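Local coordinates for adhesion and penetration protein autotransporter (Haemophilus influenzae, PDB 3SYJ) that promotes bacterial adherence to and invasion of host cells, self-associates between bacteria, and probably acts as a serine protease that is secreted by the autotransporter route, at residues Y12-E17 against P595-H600; F5-Q10 against I29-K34; A16-K21 against I49-V54; V152-G157 against H176-G181. All blocks are in the same frame, centred on the assembly; numbering follows the deposited sequence.

How the interactions relate
Helix 9-17 ties the four contacts together. Interaction 1 sets it against a loop of the beta-solenoid, so the protease domain meets the long stalk there. Interaction 2 holds the turn before the helix to strand 29-32, and its centre lies about 13 Å from that of interaction 1. Interaction 3 shares Ala16 and Glu17 with interaction 1 and fixes the turn after the helix. Interaction 4 is the edge of the protease sheet on which the helix lies; Ala16 CB is 3.6 Å from Ala180 CB. Interaction 4 also lies nearest the probable active site: the side chain of Arg153 is about 9 Å from that of Ser218, the active-site serine by similarity.

Interaction 1: residues Y12-E17 against P595-H600; sequences YRDFAE and PHAYNH
Asp14 and Arg13 of helix 9-17 grip the loop 595-600, which leaves a strand of the beta-solenoid. The contact joins the N-terminal protease domain to the stalk, with 577 residues of chain between the two sides. The Asp14 carboxylate works as a fork. Its OD1 accepts from the backbone Ala597 N at 2.8 Å in a nearly straight bond (170°). Its OD2 takes ND1 of His596, also at 2.8 Å, on the syn side but somewhat out of the carboxylate plane. Asp14 OD2 lies in the plane of the imidazole. The other ring nitrogen, His596 NE2, bonds to Asp621, so the ring is held at both ends and its rotation is fixed.

Arg13 can be followed outward. Its CB meets Ala597 CB at 3.3 Å. The chain then bends at chi2 (-64°) and chi3 (-36°), which folds the guanidinium back over the same methyl; NE, CZ and NH2 all lie near it. NE makes a weak hydrogen bond to Leu178 O. NH2 forms a long salt bridge to Glu17 OE2 (3.5 Å) along the helix, while Glu17 OE1 pairs with Arg56. NH1 is directed to the loop, too close to Tyr598 O to be trusted, so its weak bond to a water is doubtful too. That water donates to Asn599 OD1 at 3.0 Å, and Asn599 ND2 bonds to Pro612 O.

Interaction 2: residues F5-Q10 against I29-K34; sequences FGIDYQ and IKVYNK
Phe5 has CG opposite its backbone N (chi1 -174°), which brings the ring to the end of the Lys34 side chain. Lys34 is extended beyond CG, with chi2, chi3 and chi4 all near 180°, and so it reaches along the backbone of residues 5-8. Its NZ ends above one face of the Phe5 ring, 3.4 Å from the ring centroid and 20° off the normal. This is a cation-pi contact, with the ammonium displaced toward the CE1 rim. The same NZ donates to Phe5 O at 2.7 Å, in the carbonyl plane. It also gives a bond to a water that lies 2.7 Å from Ile7 O, and it forms a salt bridge with Glu609 of the solenoid part. The ammonium is thus fixed by several partners, which probably keeps it charged.

At the other end of the residue, backbone Lys34 N donates to Gly6 O at 2.9 Å. Asn33 CB packs against that same oxygen at 3.4 Å. A second water bridges Asp8 N and Tyr32 O. Ile7 CG2 faces Val31 CG1 at 4.4 Å.

Both segments belong to the N-terminal protease domain. The turn 5-8 leads into helix 9-17 and is held here to the end of strand 29-32, the antiparallel neighbour of strand 38-42. Ile7 also touches Val39 of that second strand, and helix 603-609 of the solenoid borders Phe5 and Asp8.

Interaction 3: residues A16-K21 against I49-V54; sequences AENKGK and IDFSVV
The amide of Asn18 meets the backbone of residues 49-51 through its OD1 and ND2, and its plane is turned 38° from the Phe51 ring. From its own loop, Ile49 CG2 sits over the centre of one face of that ring, 3.4 Å above it. Ala16 O comes obliquely to the ring, 3.8 Å from CD2 of Phe51. Asn18 OD1 accepts from Phe51 N at 2.9 Å, on a lone pair in its carbonyl plane. Asn18 ND2 donates to Ile49 O at 3.0 Å and also bonds to Phe22 O. Asn18 itself follows helix 9-17 with positive phi (52°), a Schellman motif, and this turn points its side chain at the loop 49-54 of the protease domain. In that loop Asp50 OD1 takes Ser52 N at 2.9 Å, an Asx turn. Ser52 OG donates to the same oxygen from the same face. Asp50 OD2 pairs with Arg476 of the solenoid. The Phe51 ring packs on Ile154 and Ala180 of the sheet.

Interaction 4: residues V152-G157 against H176-G181; sequences VRIGSG and HYLTAG
Val152 to Gly155 and Thr179 to Gly181 run antiparallel at 176°, their axes 4.9 Å apart, as neighbouring strands of a seven-stranded sheet in the protease domain. Arg153 pairs with Gly181 and Gly155 with Thr179 as hydrogen-bonded pairs. Thr179 N to Gly155 O is 2.9 Å and Gly155 N to Thr179 O is 3.1 Å. Arg153 N reaches Gly181 O at 3.2 Å, and the return bond is weak. Ile154 and Ala180 form the non-hydrogen-bonded pair between them.

On the face of Ile154 and Ala180, Ile154 CB lies 3.7 Å from the Ala180 methyl. At Ile154 the CG1 branch is trans to the main-chain nitrogen (chi1 178°), and its chain runs on so that CD1 lies 4.3 Å from Leu178 CD1. This face is apolar and receives helix 9-17 through Phe15 and Ala16.

The other face carries Arg153 and Thr179. A water lies at the edge of the guanidinium, in its plane, accepting from Arg153 NH1 at 2.9 Å and donating to Thr179 OG1, which also bonds to Gln159. Arg153 NH2 forms a salt bridge with Asp217 and bonds to Ser220. These two residues flank Ser218, the active-site serine by similarity. The buried guanidinium therefore links the strand pair to the segment that carries the probable nucleophile, and the charge of Asp217 is probably balanced by it.

Interaction 1: residues Y12-E17 against P595-H600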
loop_
_atom_site.group_PDB
_atom_site.type_symbol
_atom_site.label_atom_id
_atom_site.label_comp_id
_atom_site.label_asym_id
_atom_site.label_seq_id
_atom_site.Cartn_x
_atom_site.Cartn_y
_atom_site.Cartn_z
ATOM N N TYR A 12 -52.746 16.889 -16.314
ATOM C CA TYR A 12 -53.941 16.949 -15.502
ATOM C C TYR A 12 -54.205 15.638 -14.774
ATOM O O TYR A 12 -54.805 15.619 -13.703
ATOM C CB TYR A 12 -55.123 17.287 -16.396
ATOM C CG TYR A 12 -54.994 18.596 -17.139
ATOM C CD1 TYR A 12 -55.353 19.801 -16.539
ATOM C CD2 TYR A 12 -54.532 18.629 -18.447
ATOM C CE1 TYR A 12 -55.251 21.004 -17.224
ATOM C CE2 TYR A 12 -54.428 19.822 -19.142
ATOM C CZ TYR A 12 -54.787 21.007 -18.527
ATOM O OH TYR A 12 -54.680 22.191 -19.226
ATOM N N ARG A 13 -53.790 14.533 -15.373
ATOM C CA ARG A 13 -53.974 13.238 -14.739
ATOM C C ARG A 13 -52.966 13.073 -13.604
ATOM O O ARG A 13 -53.334 12.695 -12.498
ATOM C CB ARG A 13 -53.830 12.107 -15.756
ATOM C CG ARG A 13 -54.945 12.040 -16.799
ATOM C CD ARG A 13 -56.300 11.748 -16.182
ATOM N NE ARG A 13 -56.189 10.833 -15.053
ATOM C CZ ARG A 13 -55.996 9.527 -15.167
ATOM N NH1 ARG A 13 -55.906 9.008 -16.378
ATOM N NH2 ARG A 13 -55.883 8.751 -14.091
ATOM N N ASP A 14 -51.699 13.372 -13.879
ATOM C CA ASP A 14 -50.649 13.267 -12.867
ATOM C C ASP A 14 -50.956 14.174 -11.677
ATOM O O ASP A 14 -50.777 13.784 -10.517
ATOM C CB ASP A 14 -49.275 13.604 -13.461
ATOM C CG ASP A 14 -48.697 12.461 -14.299
ATOM O OD1 ASP A 14 -49.293 11.359 -14.292
ATOM O OD2 ASP A 14 -47.651 12.664 -14.960
ATOM N N PHE A 15 -51.423 15.381 -11.979
ATOM C CA PHE A 15 -51.788 16.368 -10.965
ATOM C C PHE A 15 -52.763 15.743 -9.962
ATOM O O PHE A 15 -52.546 15.810 -8.754
ATOM C CB PHE A 15 -52.418 17.604 -11.632
ATOM C CG PHE A 15 -52.273 18.878 -10.839
ATOM C CD1 PHE A 15 -51.152 19.680 -10.989
ATOM C CD2 PHE A 15 -53.264 19.282 -9.955
ATOM C CE1 PHE A 15 -51.016 20.857 -10.271
ATOM C CE2 PHE A 15 -53.136 20.458 -9.231
ATOM C CZ PHE A 15 -52.013 21.250 -9.391
ATOM N N ALA A 16 -53.820 15.108 -10.473
ATOM C CA ALA A 16 -54.865 14.553 -9.614
ATOM C C ALA A 16 -54.377 13.362 -8.788
ATOM O O ALA A 16 -54.822 13.161 -7.657
ATOM C CB ALA A 16 -56.067 14.158 -10.436
ATOM N N GLU A 17 -53.469 12.576 -9.360
ATOM C CA GLU A 17 -52.975 11.372 -8.698
ATOM C C GLU A 17 -51.689 11.627 -7.906
ATOM O O GLU A 17 -51.113 10.692 -7.356
ATOM C CB GLU A 17 -52.730 10.242 -9.719
ATOM C CG GLU A 17 -53.887 9.957 -10.695
ATOM C CD GLU A 17 -55.147 9.422 -10.017
ATOM O OE1 GLU A 17 -55.067 8.915 -8.873
ATOM O OE2 GLU A 17 -56.228 9.499 -10.643
ATOM N N PRO A 595 -43.849 6.943 -11.453
ATOM C CA PRO A 595 -45.288 6.694 -11.610
ATOM C C PRO A 595 -45.973 7.741 -12.485
ATOM O O PRO A 595 -45.626 8.918 -12.413
ATOM C CB PRO A 595 -45.815 6.810 -10.177
ATOM C CG PRO A 595 -44.642 6.534 -9.308
ATOM C CD PRO A 595 -43.454 7.068 -10.037
ATOM N N HIS A 596 -46.943 7.319 -13.293
ATOM C CA HIS A 596 -47.773 8.258 -14.046
ATOM C C HIS A 596 -49.228 7.804 -14.013
ATOM O O HIS A 596 -49.512 6.607 -14.002
ATOM C CB HIS A 596 -47.296 8.384 -15.499
ATOM C CG HIS A 596 -46.025 9.161 -15.662
ATOM N ND1 HIS A 596 -45.957 10.526 -15.479
ATOM C CD2 HIS A 596 -44.775 8.766 -16.004
ATOM C CE1 HIS A 596 -44.719 10.936 -15.692
ATOM N NE2 HIS A 596 -43.982 9.888 -16.012
ATOM N N ALA A 597 -50.151 8.758 -14.004
ATOM C CA ALA A 597 -51.575 8.437 -13.991
ATOM C C ALA A 597 -51.972 7.547 -15.170
ATOM O O ALA A 597 -51.572 7.790 -16.319
ATOM C CB ALA A 597 -52.395 9.698 -13.978
ATOM N N TYR A 598 -52.760 6.518 -14.866
ATOM C CA TYR A 598 -53.225 5.524 -15.832
ATOM C C TYR A 598 -54.094 6.176 -16.914
ATOM O O TYR A 598 -54.869 7.077 -16.622
ATOM C CB TYR A 598 -54.039 4.471 -15.074
ATOM C CG TYR A 598 -54.559 3.285 -15.876
ATOM C CD1 TYR A 598 -53.795 2.136 -16.021
ATOM C CD2 TYR A 598 -55.827 3.306 -16.453
ATOM C CE1 TYR A 598 -54.262 1.039 -16.730
ATOM C CE2 TYR A 598 -56.310 2.212 -17.170
ATOM C CZ TYR A 598 -55.518 1.078 -17.303
ATOM O OH TYR A 598 -55.973 -0.020 -18.006
ATOM N N ASN A 599 -53.976 5.713 -18.155
ATOM C CA ASN A 599 -54.764 6.275 -19.253
ATOM C C ASN A 599 -56.055 5.507 -19.503
ATOM O O ASN A 599 -56.039 4.420 -20.082
ATOM C CB ASN A 599 -53.940 6.341 -20.541
ATOM C CG ASN A 599 -54.759 6.827 -21.735
ATOM O OD1 ASN A 599 -55.800 7.465 -21.572
ATOM N ND2 ASN A 599 -54.292 6.519 -22.935
ATOM N N HIS A 600 -57.172 6.086 -19.070
ATOM C CA HIS A 600 -58.477 5.447 -19.214
ATOM C C HIS A 600 -59.138 5.724 -20.570
ATOM O O HIS A 600 -60.236 5.235 -20.823
ATOM C CB HIS A 600 -59.435 5.912 -18.116
ATOM C CG HIS A 600 -59.046 5.487 -16.734
ATOM N ND1 HIS A 600 -59.480 4.307 -16.169
ATOM C CD2 HIS A 600 -58.288 6.100 -15.792
ATOM C CE1 HIS A 600 -58.991 4.202 -14.946
ATOM N NE2 HIS A 600 -58.265 5.276 -14.692
HETATM O O HOH W 1 -55.469 9.665 -19.625
#

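Interaction 2: residues F5-Q10 against I29-K34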
loop_
_atom_site.group_PDB
_atom_site.type_symbol
_atom_site.label_atom_id
_atom_site.label_comp_id
_atom_site.label_asym_id
_atom_site.label_seq_id
_atom_site.Cartn_x
_atom_site.Cartn_y
_atom_site.Cartn_z
ATOM N N PHE A 5 -56.630 21.105 -24.567
ATOM C CA PHE A 5 -56.027 20.159 -25.501
ATOM C C PHE A 5 -54.662 20.621 -26.017
ATOM O O PHE A 5 -53.904 19.828 -26.581
ATOM C CB PHE A 5 -56.977 19.881 -26.675
ATOM C CG PHE A 5 -56.484 18.813 -27.616
ATOM C CD1 PHE A 5 -56.413 17.493 -27.204
ATOM C CD2 PHE A 5 -56.092 19.131 -28.909
ATOM C CE1 PHE A 5 -55.960 16.502 -28.059
ATOM C CE2 PHE A 5 -55.641 18.147 -29.774
ATOM C CZ PHE A 5 -55.575 16.830 -29.350
ATOM N N GLY A 6 -54.345 21.895 -25.807
ATOM C CA GLY A 6 -53.038 22.423 -26.163
ATOM C C GLY A 6 -51.922 21.995 -25.218
ATOM O O GLY A 6 -50.742 22.252 -25.475
ATOM N N ILE A 7 -52.305 21.346 -24.120
ATOM C CA ILE A 7 -51.357 20.825 -23.137
ATOM C C ILE A 7 -51.616 19.329 -22.939
ATOM O O ILE A 7 -52.776 18.902 -22.905
ATOM C CB ILE A 7 -51.498 21.573 -21.798
ATOM C CG1 ILE A 7 -50.958 22.997 -21.929
ATOM C CG2 ILE A 7 -50.784 20.837 -20.668
ATOM C CD1 ILE A 7 -51.374 23.902 -20.798
ATOM N N ASP A 8 -50.544 18.537 -22.839
ATOM C CA ASP A 8 -50.663 17.091 -22.633
ATOM C C ASP A 8 -51.673 16.788 -21.547
ATOM O O ASP A 8 -51.618 17.366 -20.462
ATOM C CB ASP A 8 -49.330 16.478 -22.216
ATOM C CG ASP A 8 -48.349 16.388 -23.356
ATOM O OD1 ASP A 8 -48.778 16.431 -24.526
ATOM O OD2 ASP A 8 -47.141 16.270 -23.081
ATOM N N TYR A 9 -52.593 15.878 -21.841
ATOM C CA TYR A 9 -53.599 15.466 -20.872
ATOM C C TYR A 9 -52.913 14.888 -19.645
ATOM O O TYR A 9 -53.434 14.988 -18.538
ATOM C CB TYR A 9 -54.528 14.419 -21.485
ATOM C CG TYR A 9 -55.894 14.326 -20.840
ATOM C CD1 TYR A 9 -56.650 15.463 -20.581
ATOM C CD2 TYR A 9 -56.445 13.095 -20.528
ATOM C CE1 TYR A 9 -57.919 15.369 -20.006
ATOM C CE2 TYR A 9 -57.704 12.991 -19.956
ATOM C CZ TYR A 9 -58.433 14.123 -19.698
ATOM O OH TYR A 9 -59.674 13.993 -19.128
ATOM N N GLN A 10 -51.735 14.298 -19.841
ATOM C CA GLN A 10 -51.013 13.666 -18.740
ATOM C C GLN A 10 -50.803 14.599 -17.547
ATOM O O GLN A 10 -50.865 14.155 -16.398
ATOM C CB GLN A 10 -49.678 13.089 -19.203
ATOM C CG GLN A 10 -49.103 12.065 -18.229
ATOM C CD GLN A 10 -49.961 10.803 -18.121
ATOM O OE1 GLN A 10 -50.444 10.279 -19.126
ATOM N NE2 GLN A 10 -50.141 10.306 -16.898
ATOM N N ILE A 29 -42.869 23.132 -10.669
ATOM C CA ILE A 29 -42.999 22.194 -11.779
ATOM C C ILE A 29 -43.251 22.958 -13.075
ATOM O O ILE A 29 -44.250 23.664 -13.218
ATOM C CB ILE A 29 -44.119 21.154 -11.552
ATOM C CG1 ILE A 29 -43.857 20.341 -10.284
ATOM C CG2 ILE A 29 -44.231 20.210 -12.739
ATOM C CD1 ILE A 29 -44.591 20.857 -9.069
ATOM N N LYS A 30 -42.323 22.829 -14.011
ATOM C CA LYS A 30 -42.473 23.473 -15.303
ATOM C C LYS A 30 -43.529 22.751 -16.130
ATOM O O LYS A 30 -43.564 21.523 -16.172
ATOM C CB LYS A 30 -41.135 23.503 -16.036
ATOM C CG LYS A 30 -40.135 24.481 -15.423
ATOM C CD LYS A 30 -38.740 24.248 -15.985
ATOM C CE LYS A 30 -37.700 25.137 -15.313
ATOM N NZ LYS A 30 -37.974 26.579 -15.551
ATOM N N VAL A 31 -44.401 23.524 -16.767
ATOM C CA VAL A 31 -45.454 22.972 -17.603
ATOM C C VAL A 31 -45.309 23.490 -19.030
ATOM O O VAL A 31 -45.420 24.693 -19.271
ATOM C CB VAL A 31 -46.836 23.355 -17.057
ATOM C CG1 VAL A 31 -47.930 22.897 -18.010
ATOM C CG2 VAL A 31 -47.029 22.762 -15.671
ATOM N N TYR A 32 -45.047 22.581 -19.965
ATOM C CA TYR A 32 -44.856 22.945 -21.369
ATOM C C TYR A 32 -46.095 22.592 -22.182
ATOM O O TYR A 32 -46.801 21.649 -21.845
ATOM C CB TYR A 32 -43.628 22.230 -21.943
ATOM C CG TYR A 32 -42.356 22.532 -21.189
ATOM C CD1 TYR A 32 -41.579 23.638 -21.513
ATOM C CD2 TYR A 32 -41.943 21.725 -20.138
ATOM C CE1 TYR A 32 -40.422 23.928 -20.814
ATOM C CE2 TYR A 32 -40.788 22.002 -19.435
ATOM C CZ TYR A 32 -40.031 23.103 -19.775
ATOM O OH TYR A 32 -38.881 23.378 -19.074
ATOM N N ASN A 33 -46.371 23.355 -23.238
ATOM C CA ASN A 33 -47.464 23.006 -24.141
ATOM C C ASN A 33 -47.027 21.983 -25.189
ATOM O O ASN A 33 -45.882 21.524 -25.189
ATOM C CB ASN A 33 -48.100 24.241 -24.788
ATOM C CG ASN A 33 -47.131 25.025 -25.677
ATOM O OD1 ASN A 33 -46.133 24.497 -26.171
ATOM N ND2 ASN A 33 -47.433 26.297 -25.880
ATOM N N LYS A 34 -47.943 21.609 -26.077
ATOM C CA LYS A 34 -47.627 20.577 -27.051
ATOM C C LYS A 34 -46.581 21.060 -28.053
ATOM O O LYS A 34 -45.982 20.259 -28.767
ATOM C CB LYS A 34 -48.896 20.060 -27.735
ATOM C CG LYS A 34 -49.791 19.286 -26.767
ATOM C CD LYS A 34 -50.963 18.598 -27.447
ATOM C CE LYS A 34 -51.690 17.694 -26.456
ATOM N NZ LYS A 34 -53.067 17.315 -26.883
HETATM O O HOH W 2 -54.476 17.201 -24.135
HETATM O O HOH W 3 -47.890 19.538 -23.250
#

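Interaction 3: residues A16-K21 against I49-V54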
loop_
_atom_site.group_PDB
_atom_site.type_symbol
_atom_site.label_atom_id
_atom_site.label_comp_id
_atom_site.label_asym_id
_atom_site.label_seq_id
_atom_site.Cartn_x
_atom_site.Cartn_y
_atom_site.Cartn_z
ATOM N N ALA A 16 -53.820 15.108 -10.473
ATOM C CA ALA A 16 -54.865 14.553 -9.614
ATOM C C ALA A 16 -54.377 13.362 -8.788
ATOM O O ALA A 16 -54.822 13.161 -7.657
ATOM C CB ALA A 16 -56.067 14.158 -10.436
ATOM N N GLU A 17 -53.469 12.576 -9.360
ATOM C CA GLU A 17 -52.975 11.372 -8.698
ATOM C C GLU A 17 -51.689 11.627 -7.906
ATOM O O GLU A 17 -51.113 10.692 -7.356
ATOM C CB GLU A 17 -52.730 10.242 -9.719
ATOM C CG GLU A 17 -53.887 9.957 -10.695
ATOM C CD GLU A 17 -55.147 9.422 -10.017
ATOM O OE1 GLU A 17 -55.067 8.915 -8.873
ATOM O OE2 GLU A 17 -56.228 9.499 -10.643
ATOM N N ASN A 18 -51.238 12.879 -7.849
ATOM C CA ASN A 18 -49.938 13.186 -7.250
ATOM C C ASN A 18 -48.842 12.312 -7.855
ATOM O O ASN A 18 -48.013 11.759 -7.134
ATOM C CB ASN A 18 -49.960 13.006 -5.720
ATOM C CG ASN A 18 -50.645 14.165 -4.995
ATOM O OD1 ASN A 18 -51.661 13.974 -4.330
ATOM N ND2 ASN A 18 -50.097 15.370 -5.132
ATOM N N LYS A 19 -48.851 12.180 -9.178
ATOM C CA LYS A 19 -47.838 11.403 -9.880
ATOM C C LYS A 19 -47.023 12.294 -10.804
ATOM O O LYS A 19 -47.117 13.515 -10.739
ATOM C CB LYS A 19 -48.470 10.240 -10.642
ATOM C CG LYS A 19 -49.113 9.241 -9.707
ATOM C CD LYS A 19 -49.810 8.114 -10.437
ATOM C CE LYS A 19 -50.220 7.039 -9.449
ATOM N NZ LYS A 19 -50.777 5.848 -10.128
ATOM N N GLY A 20 -46.217 11.681 -11.660
ATOM C CA GLY A 20 -45.234 12.436 -12.410
ATOM C C GLY A 20 -44.462 13.343 -11.467
ATOM O O GLY A 20 -43.977 12.912 -10.419
ATOM N N LYS A 21 -44.361 14.610 -11.828
ATOM C CA LYS A 21 -43.594 15.549 -11.032
ATOM C C LYS A 21 -44.432 16.120 -9.901
ATOM O O LYS A 21 -43.921 16.847 -9.050
ATOM C CB LYS A 21 -43.027 16.658 -11.918
ATOM C CG LYS A 21 -41.674 16.292 -12.495
ATOM C CD LYS A 21 -41.383 16.997 -13.799
ATOM C CE LYS A 21 -39.978 16.662 -14.272
ATOM N NZ LYS A 21 -39.872 16.769 -15.756
ATOM N N ILE A 49 -50.143 20.118 -3.096
ATOM C CA ILE A 49 -51.185 19.605 -2.214
ATOM C C ILE A 49 -51.168 18.066 -2.122
ATOM O O ILE A 49 -50.759 17.380 -3.054
ATOM C CB ILE A 49 -52.571 20.098 -2.714
ATOM C CG1 ILE A 49 -53.668 19.856 -1.682
ATOM C CG2 ILE A 49 -52.932 19.453 -4.050
ATOM C CD1 ILE A 49 -55.008 20.441 -2.085
ATOM N N ASP A 50 -51.602 17.522 -0.993
ATOM C CA ASP A 50 -51.728 16.080 -0.852
ATOM C C ASP A 50 -53.179 15.755 -1.151
ATOM O O ASP A 50 -54.056 16.029 -0.332
ATOM C CB ASP A 50 -51.368 15.658 0.573
ATOM C CG ASP A 50 -51.346 14.136 0.768
ATOM O OD1 ASP A 50 -52.021 13.394 0.020
ATOM O OD2 ASP A 50 -50.651 13.680 1.702
ATOM N N PHE A 51 -53.438 15.194 -2.329
ATOM C CA PHE A 51 -54.812 14.921 -2.752
ATOM C C PHE A 51 -55.377 13.624 -2.137
ATOM O O PHE A 51 -56.520 13.247 -2.407
ATOM C CB PHE A 51 -54.917 14.868 -4.284
ATOM C CG PHE A 51 -55.127 16.218 -4.945
ATOM C CD1 PHE A 51 -56.091 17.110 -4.470
ATOM C CD2 PHE A 51 -54.399 16.564 -6.078
ATOM C CE1 PHE A 51 -56.306 18.329 -5.094
ATOM C CE2 PHE A 51 -54.611 17.786 -6.714
ATOM C CZ PHE A 51 -55.558 18.676 -6.215
ATOM N N SER A 52 -54.593 12.941 -1.310
ATOM C CA SER A 52 -55.066 11.694 -0.704
ATOM C C SER A 52 -56.320 11.888 0.176
ATOM O O SER A 52 -57.032 10.932 0.467
ATOM C CB SER A 52 -53.943 10.992 0.069
ATOM O OG SER A 52 -53.664 11.650 1.294
ATOM N N VAL A 53 -56.598 13.130 0.566
ATOM C CA VAL A 53 -57.788 13.435 1.367
ATOM C C VAL A 53 -59.067 13.471 0.526
ATOM O O VAL A 53 -60.178 13.572 1.061
ATOM C CB VAL A 53 -57.656 14.789 2.088
ATOM C CG1 VAL A 53 -56.367 14.833 2.887
ATOM C CG2 VAL A 53 -57.707 15.930 1.079
ATOM N N VAL A 54 -58.903 13.401 -0.791
ATOM C CA VAL A 54 -60.038 13.365 -1.708
ATOM C C VAL A 54 -60.446 11.929 -2.021
ATOM O O VAL A 54 -59.599 11.077 -2.317
ATOM C CB VAL A 54 -59.717 14.091 -3.031
ATOM C CG1 VAL A 54 -60.889 13.966 -4.009
ATOM C CG2 VAL A 54 -59.372 15.549 -2.759
#

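Interaction 4: residues V152-G157 against H176-G181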
loop_
_atom_site.group_PDB
_atom_site.type_symbol
_atom_site.label_atom_id
_atom_site.label_comp_id
_atom_site.label_asym_id
_atom_site.label_seq_id
_atom_site.Cartn_x
_atom_site.Cartn_y
_atom_site.Cartn_z
ATOM N N VAL A 152 -56.442 25.158 -5.956
ATOM C CA VAL A 152 -56.613 24.003 -6.844
ATOM C C VAL A 152 -57.975 23.317 -6.668
ATOM O O VAL A 152 -58.658 23.527 -5.663
ATOM C CB VAL A 152 -55.507 22.952 -6.631
ATOM C CG1 VAL A 152 -54.134 23.562 -6.846
ATOM C CG2 VAL A 152 -55.605 22.359 -5.239
ATOM N N ARG A 153 -58.366 22.508 -7.651
ATOM C CA ARG A 153 -59.585 21.701 -7.562
ATOM C C ARG A 153 -59.375 20.342 -8.224
ATOM O O ARG A 153 -58.386 20.114 -8.922
ATOM C CB ARG A 153 -60.798 22.414 -8.187
ATOM C CG ARG A 153 -60.785 22.507 -9.723
ATOM C CD ARG A 153 -62.200 22.695 -10.297
ATOM N NE ARG A 153 -63.051 21.543 -9.988
ATOM C CZ ARG A 153 -63.150 20.448 -10.741
ATOM N NH1 ARG A 153 -62.474 20.352 -11.883
ATOM N NH2 ARG A 153 -63.942 19.447 -10.359
ATOM N N ILE A 154 -60.310 19.432 -8.008
ATOM C CA ILE A 154 -60.136 18.077 -8.485
ATOM C C ILE A 154 -61.497 17.417 -8.534
ATOM O O ILE A 154 -62.339 17.667 -7.673
ATOM C CB ILE A 154 -59.195 17.293 -7.544
ATOM C CG1 ILE A 154 -59.044 15.839 -8.017
ATOM C CG2 ILE A 154 -59.709 17.363 -6.108
ATOM C CD1 ILE A 154 -58.044 15.020 -7.220
ATOM N N GLY A 155 -61.726 16.580 -9.539
ATOM C CA GLY A 155 -63.011 15.907 -9.660
ATOM C C GLY A 155 -63.059 14.831 -10.727
ATOM O O GLY A 155 -62.100 14.637 -11.475
ATOM N N SER A 156 -64.183 14.127 -10.807
ATOM C CA SER A 156 -64.324 13.074 -11.799
ATOM C C SER A 156 -65.530 13.287 -12.711
ATOM O O SER A 156 -65.988 12.359 -13.370
ATOM C CB SER A 156 -64.415 11.713 -11.113
ATOM O OG SER A 156 -65.632 11.589 -10.401
ATOM N N GLY A 157 -66.044 14.508 -12.751
ATOM C CA GLY A 157 -67.163 14.813 -13.624
ATOM C C GLY A 157 -66.845 14.603 -15.098
ATOM O O GLY A 157 -65.690 14.407 -15.471
ATOM N N HIS A 176 -65.471 8.246 -14.047
ATOM C CA HIS A 176 -64.562 7.246 -14.600
ATOM C C HIS A 176 -63.174 7.409 -13.997
ATOM O O HIS A 176 -62.527 6.432 -13.651
ATOM C CB HIS A 176 -64.458 7.372 -16.120
ATOM C CG HIS A 176 -65.636 6.823 -16.864
ATOM N ND1 HIS A 176 -65.505 6.015 -17.974
ATOM C CD2 HIS A 176 -66.968 6.979 -16.668
ATOM C CE1 HIS A 176 -66.704 5.692 -18.427
ATOM N NE2 HIS A 176 -67.608 6.264 -17.650
ATOM N N TYR A 177 -62.712 8.653 -13.899
ATOM C CA TYR A 177 -61.409 8.946 -13.315
ATOM C C TYR A 177 -61.295 10.412 -12.876
ATOM O O TYR A 177 -62.178 11.236 -13.147
ATOM C CB TYR A 177 -60.278 8.582 -14.286
ATOM C CG TYR A 177 -60.392 9.286 -15.627
ATOM C CD1 TYR A 177 -59.931 10.587 -15.790
ATOM C CD2 TYR A 177 -60.979 8.656 -16.712
ATOM C CE1 TYR A 177 -60.049 11.242 -17.004
ATOM C CE2 TYR A 177 -61.100 9.291 -17.921
ATOM C CZ TYR A 177 -60.635 10.583 -18.064
ATOM O OH TYR A 177 -60.767 11.209 -19.279
ATOM N N LEU A 178 -60.201 10.725 -12.187
ATOM C CA LEU A 178 -59.987 12.062 -11.652
ATOM C C LEU A 178 -59.163 12.919 -12.600
ATOM O O LEU A 178 -58.233 12.431 -13.235
ATOM C CB LEU A 178 -59.261 11.976 -10.308
ATOM C CG LEU A 178 -60.002 11.266 -9.173
ATOM C CD1 LEU A 178 -59.025 10.914 -8.080
ATOM C CD2 LEU A 178 -61.146 12.123 -8.634
ATOM N N THR A 179 -59.510 14.197 -12.694
ATOM C CA THR A 179 -58.639 15.183 -13.324
ATOM C C THR A 179 -58.553 16.365 -12.387
ATOM O O THR A 179 -59.449 16.573 -11.570
ATOM C CB THR A 179 -59.163 15.676 -14.686
ATOM O OG1 THR A 179 -60.487 16.204 -14.537
ATOM C CG2 THR A 179 -59.177 14.544 -15.693
ATOM N N ALA A 180 -57.484 17.146 -12.502
ATOM C CA ALA A 180 -57.251 18.229 -11.561
ATOM C C ALA A 180 -56.270 19.254 -12.117
ATOM O O ALA A 180 -55.657 19.040 -13.153
ATOM C CB ALA A 180 -56.744 17.671 -10.238
ATOM N N GLY A 181 -56.122 20.371 -11.416
ATOM C CA GLY A 181 -55.167 21.404 -11.795
ATOM C C GLY A 181 -55.399 22.567 -10.858
ATOM O O GLY A 181 -56.154 22.423 -9.901
HETATM O O HOH W 4 -62.720 17.689 -12.981
HETATM O O HOH W 5 -64.678 10.795 -15.108
#